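Alpha-1,2-mannosidase (Bacteroides thetaiotaomicron, PDB 2WW2) probably hydrolyses alpha-1,2-mannosidic linkages with inversion, as a calcium-dependent glycoside hydrolase of family GH92 in a human gut symbiont. Local coordinates at residues 6-11 against 107-112; 30-35 against 124-129; 12-17 against 54-59. All blocks are in the same frame, centred on the assembly; numbering follows the deposited sequence.

Contact 1: residues 6-11 against 107-112; sequences EFVDYV and ATPYNY
Val8, Val11, Pro109 and Tyr110 form a small, buried apolar contact in which a helix-like turn near the N terminus packs against the hairpin bend between strands 98-108 and 111-116. No hydrogen bond runs directly between the two segments, and the contact is chiefly between carbon atoms. The tightest meeting is Val11 CG1 on Pro109 CG at 3.3 Å, closer than normal carbon contact; this methyl lies anti to its own backbone N (chi1 174°), which aims it at the proline ring. Val8 runs antiparallel alongside the same ring, its CG2 4.0 Å from Pro109 CG. Val8 CG2 also reaches Tyr110 CD2 at 3.8 Å, meeting the aromatic ring at its edge and close to its plane.

The bend itself is pinned by Thr108, whose OG1 donates to Asn111 O (2.8 Å) in the carbonyl plane, on a lone pair. Asn111 O also accepts from Thr108 N, and the same hydroxyl sits over the centre of one face of Tyr110. On the opposing segment, Glu6 and Asp9 are bonded both ways, Asp9 N to Glu6 O and Glu6 N to Asp9 OD2. A water donates to Asp9 OD1 and lies near Tyr110 OH, though the latter spacing is too short to be trusted.

Helix 256-271 meets this contact through Trp267 against Val8 and Arg264, which forms a salt bridge with Asp9, while Tyr292 of helix 281-294 packs on both Val11 and Pro109.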
ATOM      1  N   GLU A   6      32.368  28.965  10.426  1.00  6.31           N
ATOM      2  CA  GLU A   6      31.924  28.913  11.810  1.00  6.15           C
ATOM      3  C   GLU A   6      30.656  28.066  11.897  1.00  6.72           C
ATOM      4  O   GLU A   6      30.004  27.825  10.888  1.00  6.82           O
ATOM      5  CB  GLU A   6      31.638  30.340  12.320  1.00  7.23           C
ATOM      6  CG  GLU A   6      32.867  31.284  12.328  1.00  7.33           C
ATOM      7  CD  GLU A   6      33.717  31.114  13.592  1.00 11.72           C
ATOM      8  OE1 GLU A   6      33.469  30.158  14.372  1.00 14.81           O
ATOM      9  OE2 GLU A   6      34.643  31.915  13.813  1.00 11.98           O
ATOM     10  N   PHE A   7      30.280  27.642  13.100  1.00  6.65           N
ATOM     11  CA  PHE A   7      29.130  26.761  13.233  1.00  7.31           C
ATOM     12  C   PHE A   7      27.848  27.346  12.646  1.00  7.06           C
ATOM     13  O   PHE A   7      27.084  26.623  11.982  1.00  7.17           O
ATOM     14  CB  PHE A   7      28.947  26.325  14.691  1.00  8.11           C
ATOM     15  CG  PHE A   7      30.015  25.363  15.149  1.00 10.83           C
ATOM     16  CD1 PHE A   7      30.470  24.368  14.284  1.00 14.83           C
ATOM     17  CD2 PHE A   7      30.581  25.473  16.387  1.00 12.90           C
ATOM     18  CE1 PHE A   7      31.473  23.483  14.678  1.00 16.31           C
ATOM     19  CE2 PHE A   7      31.584  24.607  16.788  1.00 15.22           C
ATOM     20  CZ  PHE A   7      32.026  23.611  15.937  1.00 16.30           C
ATOM     21  N   VAL A   8      27.634  28.648  12.815  1.00  7.07           N
ATOM     22  CA  VAL A   8      26.381  29.259  12.304  1.00  7.17           C
ATOM     23  C   VAL A   8      26.364  29.258  10.774  1.00  7.22           C
ATOM     24  O   VAL A   8      25.299  29.274  10.171  1.00  7.13           O
ATOM     25  CB  VAL A   8      26.138  30.693  12.871  1.00  7.62           C
ATOM     26  CG1 VAL A   8      27.085  31.686  12.195  1.00  6.24           C
ATOM     27  CG2 VAL A   8      24.684  31.125  12.673  1.00  6.75           C
ATOM     28  N   ASP A   9      27.541  29.210  10.145  1.00  8.22           N
ATOM     29  CA  ASP A   9      27.637  29.151   8.672  1.00  8.68           C
ATOM     30  C   ASP A   9      27.044  27.855   8.104  1.00  8.60           C
ATOM     31  O   ASP A   9      26.708  27.781   6.917  1.00  8.03           O
ATOM     32  CB  ASP A   9      29.098  29.289   8.190  1.00  8.62           C
ATOM     33  CG  ASP A   9      29.692  30.651   8.508  1.00 11.70           C
ATOM     34  OD1 ASP A   9      28.930  31.634   8.488  1.00 14.89           O
ATOM     35  OD2 ASP A   9      30.915  30.745   8.766  1.00 12.36           O
ATOM     36  N   TYR A  10      26.922  26.833   8.940  1.00  7.98           N
ATOM     37  CA  TYR A  10      26.326  25.575   8.502  1.00  7.82           C
ATOM     38  C   TYR A  10      24.787  25.602   8.547  1.00  8.03           C
ATOM     39  O   TYR A  10      24.125  24.715   7.998  1.00  8.18           O
ATOM     40  CB  TYR A  10      26.847  24.421   9.358  1.00  8.05           C
ATOM     41  CG  TYR A  10      28.305  24.117   9.099  1.00  6.89           C
ATOM     42  CD1 TYR A  10      28.725  23.645   7.841  1.00  6.55           C
ATOM     43  CD2 TYR A  10      29.251  24.286  10.089  1.00  8.73           C
ATOM     44  CE1 TYR A  10      30.068  23.350   7.588  1.00  7.92           C
ATOM     45  CE2 TYR A  10      30.620  24.007   9.836  1.00  8.93           C
ATOM     46  CZ  TYR A  10      30.996  23.539   8.583  1.00  8.96           C
ATOM     47  OH  TYR A  10      32.312  23.257   8.317  1.00  9.73           O
ATOM     48  N   VAL A  11      24.212  26.620   9.183  1.00  7.50           N
ATOM     49  CA  VAL A  11      22.769  26.607   9.436  1.00  7.67           C
ATOM     50  C   VAL A  11      21.967  27.013   8.201  1.00  8.06           C
ATOM     51  O   VAL A  11      22.202  28.081   7.642  1.00  7.81           O
ATOM     52  CB  VAL A  11      22.373  27.526  10.612  1.00  7.45           C
ATOM     53  CG1 VAL A  11      20.834  27.607  10.766  1.00  6.95           C
ATOM     54  CG2 VAL A  11      23.020  27.028  11.905  1.00  7.27           C
ATOM     55  N   ALA A 107      18.969  33.400   3.425  1.00  8.93           N
ATOM     56  CA  ALA A 107      18.396  33.224   4.750  1.00  8.40           C
ATOM     57  C   ALA A 107      19.410  32.590   5.707  1.00  8.57           C
ATOM     58  O   ALA A 107      19.926  31.501   5.425  1.00  7.71           O
ATOM     59  CB  ALA A 107      17.133  32.327   4.654  1.00  7.93           C
ATOM     60  N   THR A 108      19.701  33.273   6.817  1.00  7.87           N
ATOM     61  CA  THR A 108      20.570  32.757   7.885  1.00  8.38           C
ATOM     62  C   THR A 108      19.887  33.148   9.189  1.00  8.23           C
ATOM     63  O   THR A 108      18.953  33.956   9.172  1.00  7.68           O
ATOM     64  CB  THR A 108      21.978  33.402   7.885  1.00  8.83           C
ATOM     65  OG1 THR A 108      21.912  34.745   8.381  1.00  8.84           O
ATOM     66  CG2 THR A 108      22.593  33.414   6.499  1.00 10.65           C
ATOM     67  N   PRO A 109      20.320  32.558  10.320  1.00  8.55           N
ATOM     68  CA  PRO A 109      19.680  32.879  11.599  1.00  8.55           C
ATOM     69  C   PRO A 109      19.923  34.317  12.037  1.00  9.00           C
ATOM     70  O   PRO A 109      19.142  34.845  12.825  1.00  9.12           O
ATOM     71  CB  PRO A 109      20.378  31.931  12.593  1.00  8.60           C
ATOM     72  CG  PRO A 109      20.854  30.789  11.741  1.00  8.77           C
ATOM     73  CD  PRO A 109      21.238  31.410  10.426  1.00  8.55           C
ATOM     74  N   TYR A 110      21.023  34.923  11.567  1.00  8.21           N
ATOM     75  CA  TYR A 110      21.470  36.216  12.063  1.00  8.57           C
ATOM     76  C   TYR A 110      21.164  37.350  11.072  1.00  8.46           C
ATOM     77  O   TYR A 110      21.430  38.505  11.359  1.00  8.63           O
ATOM     78  CB  TYR A 110      22.991  36.177  12.364  1.00  8.28           C
ATOM     79  CG  TYR A 110      23.808  35.805  11.154  1.00  9.95           C
ATOM     80  CD1 TYR A 110      24.228  36.781  10.248  1.00 10.13           C
ATOM     81  CD2 TYR A 110      24.151  34.478  10.900  1.00  9.99           C
ATOM     82  CE1 TYR A 110      24.968  36.432   9.116  1.00 11.01           C
ATOM     83  CE2 TYR A 110      24.875  34.127   9.779  1.00 11.31           C
ATOM     84  CZ  TYR A 110      25.293  35.101   8.896  1.00 13.61           C
ATOM     85  OH  TYR A 110      26.013  34.728   7.764  1.00 11.87           O
ATOM     86  N   ASN A 111      20.610  37.000   9.912  1.00  8.37           N
ATOM     87  CA  ASN A 111      20.275  37.961   8.880  1.00  8.37           C
ATOM     88  C   ASN A 111      19.513  37.299   7.732  1.00  7.84           C
ATOM     89  O   ASN A 111      19.919  36.275   7.217  1.00  8.31           O
ATOM     90  CB  ASN A 111      21.553  38.616   8.297  1.00  8.04           C
ATOM     91  CG  ASN A 111      21.234  39.749   7.327  1.00  9.31           C
ATOM     92  OD1 ASN A 111      20.998  40.890   7.744  1.00 11.60           O
ATOM     93  ND2 ASN A 111      21.231  39.449   6.039  1.00  5.25           N
ATOM     94  N   TYR A 112      18.412  37.911   7.322  1.00  7.60           N
ATOM     95  CA  TYR A 112      17.729  37.525   6.106  1.00  7.09           C
ATOM     96  C   TYR A 112      17.833  38.674   5.108  1.00  7.17           C
ATOM     97  O   TYR A 112      17.498  39.822   5.432  1.00  6.54           O
ATOM     98  CB  TYR A 112      16.257  37.222   6.409  1.00  7.23           C
ATOM     99  CG  TYR A 112      15.454  36.858   5.166  1.00  7.39           C
ATOM    100  CD1 TYR A 112      15.276  35.527   4.788  1.00  7.26           C
ATOM    101  CD2 TYR A 112      14.887  37.848   4.369  1.00  6.16           C
ATOM    102  CE1 TYR A 112      14.542  35.185   3.633  1.00  7.92           C
ATOM    103  CE2 TYR A 112      14.139  37.525   3.223  1.00  7.96           C
ATOM    104  CZ  TYR A 112      13.970  36.199   2.871  1.00  8.26           C
ATOM    105  OH  TYR A 112      13.250  35.895   1.747  1.00  9.45           O
TER
HETATM  106  O   HOH W   1      26.696  32.430   7.449  1.00 24.50           O

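Contact 2: residues 30-35 against 124-129; sequences PAVAVP and LSATSR
Val32 and Val34 both point toward the 124-129 segment and grip it at successive places, whereas Ala33 between them points away. The touching parts run in the same general direction, 31° apart, without a single direct hydrogen bond between them, an example of an irregular chain laid along the end of a strand.

Val32 turns CG1 anti to its backbone N (chi1 177°), which lowers that methyl onto backbone more than onto side chains: Val32 CG1 is 3.7 Å from Ala126 N and also lies near Leu124 O. Ala126 answers from the strand, its CB rising against Val32 O and against Ala33 CA (3.9 Å). The small methyl thus fits beneath the backbone at Val32 and Ala33, where the alpha carbons of Ala33 and Ala126 come within 5.1 Å.

Val34 divides its branches. CG1 rests near Ala126 O, while CG2, set between the backbone N and the carbonyl carbon, meets Ser128 at OG (3.4 Å) and at the backbone N. That hydroxyl is not idle: Ser128 OG donates to a water at 2.7 Å, and the same water donates a hydrogen bond to Pro35 O. A second water accepts from Val34 N and donates to Thr127 O at 2.8 Å. A third accepts from Ala126 N and lies near Ala33 O. Two of the waters thus bridge the segments, from Ser128 to Pro35 and from Val34 to Thr127.

Beyond the two segments, the backbones of Val32 and Trp41, in strand 40-44, are hydrogen-bonded, and Ser125 OG reaches Tyr110 O on the bend preceding strand 111-116. Thr127 OG1 is held by Glu250 of helix 240-250, and Trp267 of helix 256-271 donates to Ala33 O.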
ATOM      1  N   PRO A  30      11.818  30.782   7.725  1.00  8.74           N
ATOM      2  CA  PRO A  30      13.251  30.948   8.016  1.00  8.67           C
ATOM      3  C   PRO A  30      13.486  31.988   9.123  1.00  8.53           C
ATOM      4  O   PRO A  30      13.817  33.133   8.847  1.00  8.60           O
ATOM      5  CB  PRO A  30      13.830  31.422   6.681  1.00  8.03           C
ATOM      6  CG  PRO A  30      12.652  32.180   6.026  1.00  8.36           C
ATOM      7  CD  PRO A  30      11.397  31.444   6.478  1.00  7.94           C
ATOM      8  N   ALA A  31      13.290  31.590  10.373  1.00  7.86           N
ATOM      9  CA  ALA A  31      13.303  32.521  11.500  1.00  7.70           C
ATOM     10  C   ALA A  31      14.641  33.256  11.668  1.00  8.02           C
ATOM     11  O   ALA A  31      15.717  32.639  11.786  1.00  8.21           O
ATOM     12  CB  ALA A  31      12.953  31.781  12.774  1.00  7.56           C
ATOM     13  N   VAL A  32      14.558  34.577  11.688  1.00  8.09           N
ATOM     14  CA  VAL A  32      15.689  35.431  12.042  1.00  7.89           C
ATOM     15  C   VAL A  32      15.547  35.756  13.533  1.00  8.05           C
ATOM     16  O   VAL A  32      14.520  36.302  13.982  1.00  8.22           O
ATOM     17  CB  VAL A  32      15.669  36.714  11.220  1.00  7.41           C
ATOM     18  CG1 VAL A  32      16.827  37.658  11.642  1.00  7.91           C
ATOM     19  CG2 VAL A  32      15.763  36.372   9.730  1.00  8.01           C
ATOM     20  N   ALA A  33      16.550  35.388  14.327  1.00  7.30           N
ATOM     21  CA  ALA A  33      16.372  35.458  15.774  1.00  7.47           C
ATOM     22  C   ALA A  33      17.711  35.349  16.485  1.00  7.80           C
ATOM     23  O   ALA A  33      18.739  35.163  15.848  1.00  7.65           O
ATOM     24  CB  ALA A  33      15.459  34.287  16.248  1.00  7.52           C
ATOM     25  N   VAL A  34      17.682  35.463  17.806  1.00  7.73           N
ATOM     26  CA  VAL A  34      18.761  34.920  18.633  1.00  8.45           C
ATOM     27  C   VAL A  34      18.111  33.797  19.434  1.00  8.49           C
ATOM     28  O   VAL A  34      16.889  33.726  19.506  1.00  8.68           O
ATOM     29  CB  VAL A  34      19.437  35.971  19.559  1.00  8.55           C
ATOM     30  CG1 VAL A  34      20.197  37.010  18.736  1.00  9.58           C
ATOM     31  CG2 VAL A  34      18.403  36.669  20.478  1.00  8.23           C
ATOM     32  N   PRO A  35      18.919  32.912  20.032  1.00  8.64           N
ATOM     33  CA  PRO A  35      18.313  31.756  20.691  1.00  8.43           C
ATOM     34  C   PRO A  35      17.274  32.142  21.747  1.00  8.42           C
ATOM     35  O   PRO A  35      17.508  33.051  22.558  1.00  8.66           O
ATOM     36  CB  PRO A  35      19.523  31.056  21.333  1.00  8.69           C
ATOM     37  CG  PRO A  35      20.675  31.421  20.382  1.00  7.39           C
ATOM     38  CD  PRO A  35      20.394  32.849  20.035  1.00  7.96           C
ATOM     39  N   LEU A 124      17.465  42.208   7.207  1.00  7.94           N
ATOM     40  CA  LEU A 124      17.127  42.458   8.592  1.00  8.37           C
ATOM     41  C   LEU A 124      17.847  41.456   9.482  1.00  8.33           C
ATOM     42  O   LEU A 124      18.056  40.304   9.102  1.00  7.96           O
ATOM     43  CB  LEU A 124      15.611  42.347   8.800  1.00  8.83           C
ATOM     44  CG  LEU A 124      14.945  41.011   8.465  1.00 11.55           C
ATOM     45  CD1 LEU A 124      13.761  40.823   9.358  1.00 12.71           C
ATOM     46  CD2 LEU A 124      14.508  40.926   7.007  1.00 13.97           C
ATOM     47  N   SER A 125      18.178  41.896  10.688  1.00  8.61           N
ATOM     48  CA  SER A 125      18.832  41.060  11.675  1.00  8.21           C
ATOM     49  C   SER A 125      18.117  41.327  12.988  1.00  8.38           C
ATOM     50  O   SER A 125      17.647  42.439  13.220  1.00  8.18           O
ATOM     51  CB  SER A 125      20.320  41.444  11.782  1.00  7.85           C
ATOM     52  OG  SER A 125      21.017  41.009  10.612  1.00  8.57           O
ATOM     53  N   ALA A 126      18.023  40.318  13.848  1.00  8.08           N
ATOM     54  CA  ALA A 126      17.246  40.470  15.072  1.00  8.05           C
ATOM     55  C   ALA A 126      18.116  40.462  16.326  1.00  8.39           C
ATOM     56  O   ALA A 126      19.180  39.842  16.352  1.00  9.37           O
ATOM     57  CB  ALA A 126      16.198  39.354  15.153  1.00  8.09           C
ATOM     58  N   THR A 127      17.648  41.128  17.371  1.00  8.43           N
ATOM     59  CA  THR A 127      18.188  40.937  18.699  1.00  7.91           C
ATOM     60  C   THR A 127      17.106  40.103  19.398  1.00  8.69           C
ATOM     61  O   THR A 127      16.199  39.622  18.727  1.00  9.06           O
ATOM     62  CB  THR A 127      18.381  42.294  19.425  1.00  7.98           C
ATOM     63  OG1 THR A 127      17.125  42.978  19.518  1.00  7.76           O
ATOM     64  CG2 THR A 127      19.391  43.192  18.660  1.00  6.19           C
ATOM     65  N   SER A 128      17.177  39.946  20.721  1.00  8.00           N
ATOM     66  CA  SER A 128      16.146  39.194  21.454  1.00  8.41           C
ATOM     67  C   SER A 128      14.755  39.795  21.238  1.00  8.24           C
ATOM     68  O   SER A 128      13.777  39.071  21.053  1.00  8.51           O
ATOM     69  CB  SER A 128      16.447  39.204  22.961  1.00  8.70           C
ATOM     70  OG  SER A 128      17.625  38.449  23.241  1.00 10.88           O
ATOM     71  N   ARG A 129      14.675  41.121  21.287  1.00  8.00           N
ATOM     72  CA  ARG A 129      13.384  41.802  21.275  1.00  7.61           C
ATOM     73  C   ARG A 129      13.242  42.845  20.163  1.00  7.37           C
ATOM     74  O   ARG A 129      12.168  43.375  19.952  1.00  7.51           O
ATOM     75  CB  ARG A 129      13.128  42.417  22.661  1.00  7.91           C
ATOM     76  CG  ARG A 129      13.125  41.347  23.755  1.00  7.77           C
ATOM     77  CD  ARG A 129      13.005  41.942  25.193  1.00  8.71           C
ATOM     78  NE  ARG A 129      13.236  40.874  26.154  1.00  8.18           N
ATOM     79  CZ  ARG A 129      14.440  40.432  26.487  1.00 10.98           C
ATOM     80  NH1 ARG A 129      15.526  40.976  25.943  1.00  8.26           N
ATOM     81  NH2 ARG A 129      14.559  39.444  27.365  1.00 10.90           N
TER
HETATM   82  O   HOH W   2      19.301  37.779  14.147  1.00 10.80           O
HETATM   83  O   HOH W   3      15.150  36.986  18.595  1.00  5.15           O
HETATM   84  O   HOH W   4      17.174  35.798  23.783  1.00 14.40           O

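Contact 3: residues 12-17 against 54-59; sequences NPLMGT and YTYTDS
Leu14 and Thr17, on a pair of overlapping beta turns, pack against Tyr54 and Tyr56 of the loop before strand 60-67, beside a bound sodium ion. The first turn, type I, runs from Asn12 to Met15; the second, type II, spans Leu14 to Thr17. Asn12 also forms an Asx turn, its OD1 accepting from Leu14 N at 2.9 Å, with the donor well above the carbonyl plane.

The leucine fork splits between the aromatics. Leu14 CD2 reaches Tyr54 CE2 at 3.6 Å, while Leu14 CD1 comes to the edge of the Tyr56 ring. Tyr56 has CG anti to its backbone N (chi1 -173°), which carries the side chain across Thr17 and Leu14 at about a right angle. Thr17 CG2 lies 3.6 Å from Tyr56 CB, and its hydroxyl bonds to Thr28 O. A water joins the backbones, donating to Thr17 O and accepting from Tyr56 N.

Tyr54 OH bonds to Glu105 OE2; with an alanine in its place, Glu105 would probably lose this partner and Leu14 CD2 its contact with the ring. Tyr56 stacks on His102 and bonds through its O to His102 NE2. The tyrosines are consistent with a second shell that helps position the sodium ligands Glu105 and His102.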
ATOM      1  N   ASN A  12      20.995  26.181   7.818  1.00  7.43           N
ATOM      2  CA  ASN A  12      20.047  26.540   6.767  1.00  7.47           C
ATOM      3  C   ASN A  12      18.660  26.641   7.371  1.00  8.13           C
ATOM      4  O   ASN A  12      18.042  25.615   7.640  1.00  7.99           O
ATOM      5  CB  ASN A  12      20.030  25.475   5.664  1.00  7.82           C
ATOM      6  CG  ASN A  12      19.017  25.798   4.574  1.00  9.09           C
ATOM      7  OD1 ASN A  12      18.515  26.929   4.499  1.00  8.87           O
ATOM      8  ND2 ASN A  12      18.727  24.834   3.728  1.00  9.80           N
ATOM      9  N   PRO A  13      18.169  27.873   7.604  1.00  8.74           N
ATOM     10  CA  PRO A  13      16.846  28.073   8.215  1.00  9.48           C
ATOM     11  C   PRO A  13      15.730  27.606   7.285  1.00 10.84           C
ATOM     12  O   PRO A  13      14.584  27.483   7.706  1.00 11.18           O
ATOM     13  CB  PRO A  13      16.764  29.587   8.408  1.00  9.53           C
ATOM     14  CG  PRO A  13      18.215  30.069   8.407  1.00  9.05           C
ATOM     15  CD  PRO A  13      18.860  29.147   7.367  1.00  8.34           C
ATOM     16  N   LEU A  14      16.059  27.346   6.022  1.00 11.09           N
ATOM     17  CA  LEU A  14      15.058  26.790   5.099  1.00 11.44           C
ATOM     18  C   LEU A  14      15.061  25.265   5.017  1.00 11.86           C
ATOM     19  O   LEU A  14      14.315  24.684   4.214  1.00 11.27           O
ATOM     20  CB  LEU A  14      15.278  27.352   3.707  1.00 10.69           C
ATOM     21  CG  LEU A  14      14.924  28.823   3.598  1.00 12.18           C
ATOM     22  CD1 LEU A  14      15.369  29.387   2.247  1.00 14.11           C
ATOM     23  CD2 LEU A  14      13.416  29.016   3.818  1.00 13.28           C
ATOM     24  N   MET A  15      15.890  24.609   5.826  1.00 11.14           N
ATOM     25  CA  MET A  15      15.916  23.149   5.827  1.00 12.82           C
ATOM     26  C   MET A  15      14.530  22.607   6.100  1.00 14.18           C
ATOM     27  O   MET A  15      13.910  22.980   7.090  1.00 15.08           O
ATOM     28  CB  MET A  15      16.864  22.604   6.889  1.00 12.17           C
ATOM     29  CG  MET A  15      16.756  21.090   7.061  1.00 11.90           C
ATOM     30  SD  MET A  15      17.930  20.394   8.229  1.00 12.14           S
ATOM     31  CE  MET A  15      17.213  18.780   8.551  1.00 11.56           C
ATOM     32  N   GLY A  16      14.052  21.715   5.239  1.00 15.35           N
ATOM     33  CA  GLY A  16      12.728  21.101   5.429  1.00 16.69           C
ATOM     34  C   GLY A  16      11.553  22.059   5.191  1.00 17.73           C
ATOM     35  O   GLY A  16      10.397  21.720   5.460  1.00 17.84           O
ATOM     36  N   THR A  17      11.823  23.257   4.677  1.00 17.77           N
ATOM     37  CA  THR A  17      10.724  24.184   4.368  1.00 17.82           C
ATOM     38  C   THR A  17       9.681  23.563   3.404  1.00 18.32           C
ATOM     39  O   THR A  17       8.503  23.946   3.405  1.00 18.08           O
ATOM     40  CB  THR A  17      11.234  25.548   3.839  1.00 17.69           C
ATOM     41  OG1 THR A  17      10.167  26.497   3.869  1.00 16.44           O
ATOM     42  CG2 THR A  17      11.776  25.438   2.398  1.00 17.70           C
ATOM     43  N   TYR A  54       5.169  31.651   5.360  1.00  9.93           N
ATOM     44  CA  TYR A  54       6.185  31.643   4.318  1.00 10.31           C
ATOM     45  C   TYR A  54       6.068  30.298   3.622  1.00 11.01           C
ATOM     46  O   TYR A  54       6.237  29.257   4.255  1.00 10.57           O
ATOM     47  CB  TYR A  54       7.598  31.834   4.913  1.00  9.66           C
ATOM     48  CG  TYR A  54       8.744  31.729   3.902  1.00 10.10           C
ATOM     49  CD1 TYR A  54       9.277  32.867   3.298  1.00  9.03           C
ATOM     50  CD2 TYR A  54       9.297  30.486   3.568  1.00  8.49           C
ATOM     51  CE1 TYR A  54      10.334  32.776   2.371  1.00  8.53           C
ATOM     52  CE2 TYR A  54      10.354  30.383   2.643  1.00  8.07           C
ATOM     53  CZ  TYR A  54      10.861  31.521   2.056  1.00  8.22           C
ATOM     54  OH  TYR A  54      11.899  31.412   1.156  1.00 10.45           O
ATOM     55  N   THR A  55       5.780  30.335   2.320  1.00 12.20           N
ATOM     56  CA  THR A  55       5.667  29.140   1.502  1.00 13.38           C
ATOM     57  C   THR A  55       6.760  29.208   0.440  1.00 13.68           C
ATOM     58  O   THR A  55       6.788  30.131  -0.381  1.00 13.25           O
ATOM     59  CB  THR A  55       4.245  29.074   0.890  1.00 13.60           C
ATOM     60  OG1 THR A  55       3.308  28.843   1.950  1.00 13.68           O
ATOM     61  CG2 THR A  55       4.116  27.974  -0.166  1.00 14.57           C
ATOM     62  N   TYR A  56       7.684  28.253   0.490  1.00 13.56           N
ATOM     63  CA  TYR A  56       8.859  28.283  -0.359  1.00 13.42           C
ATOM     64  C   TYR A  56       8.503  28.364  -1.846  1.00 13.65           C
ATOM     65  O   TYR A  56       9.205  29.018  -2.614  1.00 13.42           O
ATOM     66  CB  TYR A  56       9.740  27.065  -0.089  1.00 13.56           C
ATOM     67  CG  TYR A  56      11.056  27.124  -0.812  1.00 13.32           C
ATOM     68  CD1 TYR A  56      12.114  27.887  -0.315  1.00 10.24           C
ATOM     69  CD2 TYR A  56      11.239  26.440  -2.011  1.00 13.10           C
ATOM     70  CE1 TYR A  56      13.312  27.943  -0.979  1.00 13.17           C
ATOM     71  CE2 TYR A  56      12.441  26.494  -2.683  1.00 14.84           C
ATOM     72  CZ  TYR A  56      13.475  27.248  -2.172  1.00 14.35           C
ATOM     73  OH  TYR A  56      14.679  27.297  -2.858  1.00 14.48           O
ATOM     74  N   THR A  57       7.412  27.724  -2.259  1.00 13.76           N
ATOM     75  CA  THR A  57       7.050  27.732  -3.677  1.00 14.47           C
ATOM     76  C   THR A  57       6.335  29.030  -4.111  1.00 14.97           C
ATOM     77  O   THR A  57       6.063  29.217  -5.292  1.00 14.81           O
ATOM     78  CB  THR A  57       6.175  26.512  -4.059  1.00 15.07           C
ATOM     79  OG1 THR A  57       5.066  26.438  -3.160  1.00 15.41           O
ATOM     80  CG2 THR A  57       6.985  25.203  -3.971  1.00 15.21           C
ATOM     81  N   ASP A  58       6.012  29.913  -3.165  1.00 14.34           N
ATOM     82  CA  ASP A  58       5.361  31.169  -3.528  1.00 15.36           C
ATOM     83  C   ASP A  58       6.433  32.220  -3.807  1.00 15.46           C
ATOM     84  O   ASP A  58       7.474  32.237  -3.149  1.00 17.33           O
ATOM     85  CB  ASP A  58       4.333  31.603  -2.468  1.00 15.42           C
ATOM     86  CG  ASP A  58       3.054  30.746  -2.527  1.00 17.17           C
ATOM     87  OD1 ASP A  58       2.744  30.182  -3.600  1.00 21.27           O
ATOM     88  OD2 ASP A  58       2.347  30.607  -1.524  1.00 21.41           O
ATOM     89  N   SER A  59       6.216  33.041  -4.824  1.00 14.01           N
ATOM     90  CA  SER A  59       7.263  33.932  -5.301  1.00 13.73           C
ATOM     91  C   SER A  59       6.928  35.415  -5.126  1.00 12.94           C
ATOM     92  O   SER A  59       7.565  36.278  -5.749  1.00 12.23           O
ATOM     93  CB  SER A  59       7.537  33.633  -6.783  1.00 14.33           C
ATOM     94  OG  SER A  59       6.358  33.875  -7.564  1.00 15.98           O
TER
HETATM   95  O   HOH W   5       7.526  26.545   2.684  1.00 21.92           O

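From the N terminus the chain passes directly from the first segment of contact 1 into that of contact 3. Contact 3 is the first to close, when 54-59 returns to 12-17 after strand 40-44. Contact 1 closes next, and its larger loop encloses that of contact 3. Contact 2 crosses both: 30-35 leaves from within the two loops, and 124-129 arrives after both have closed. Pro30 touches Leu14 and Tyr54, and neighbouring strands 111-116 and 121-126 link contacts 1 and 2. Contacts 1 and 2 tie the irregular N-terminal chain to the bend between strands 98-108 and 111-116 and to the end of strand 121-126; contact 3 ties it to the loop before strand 60-67.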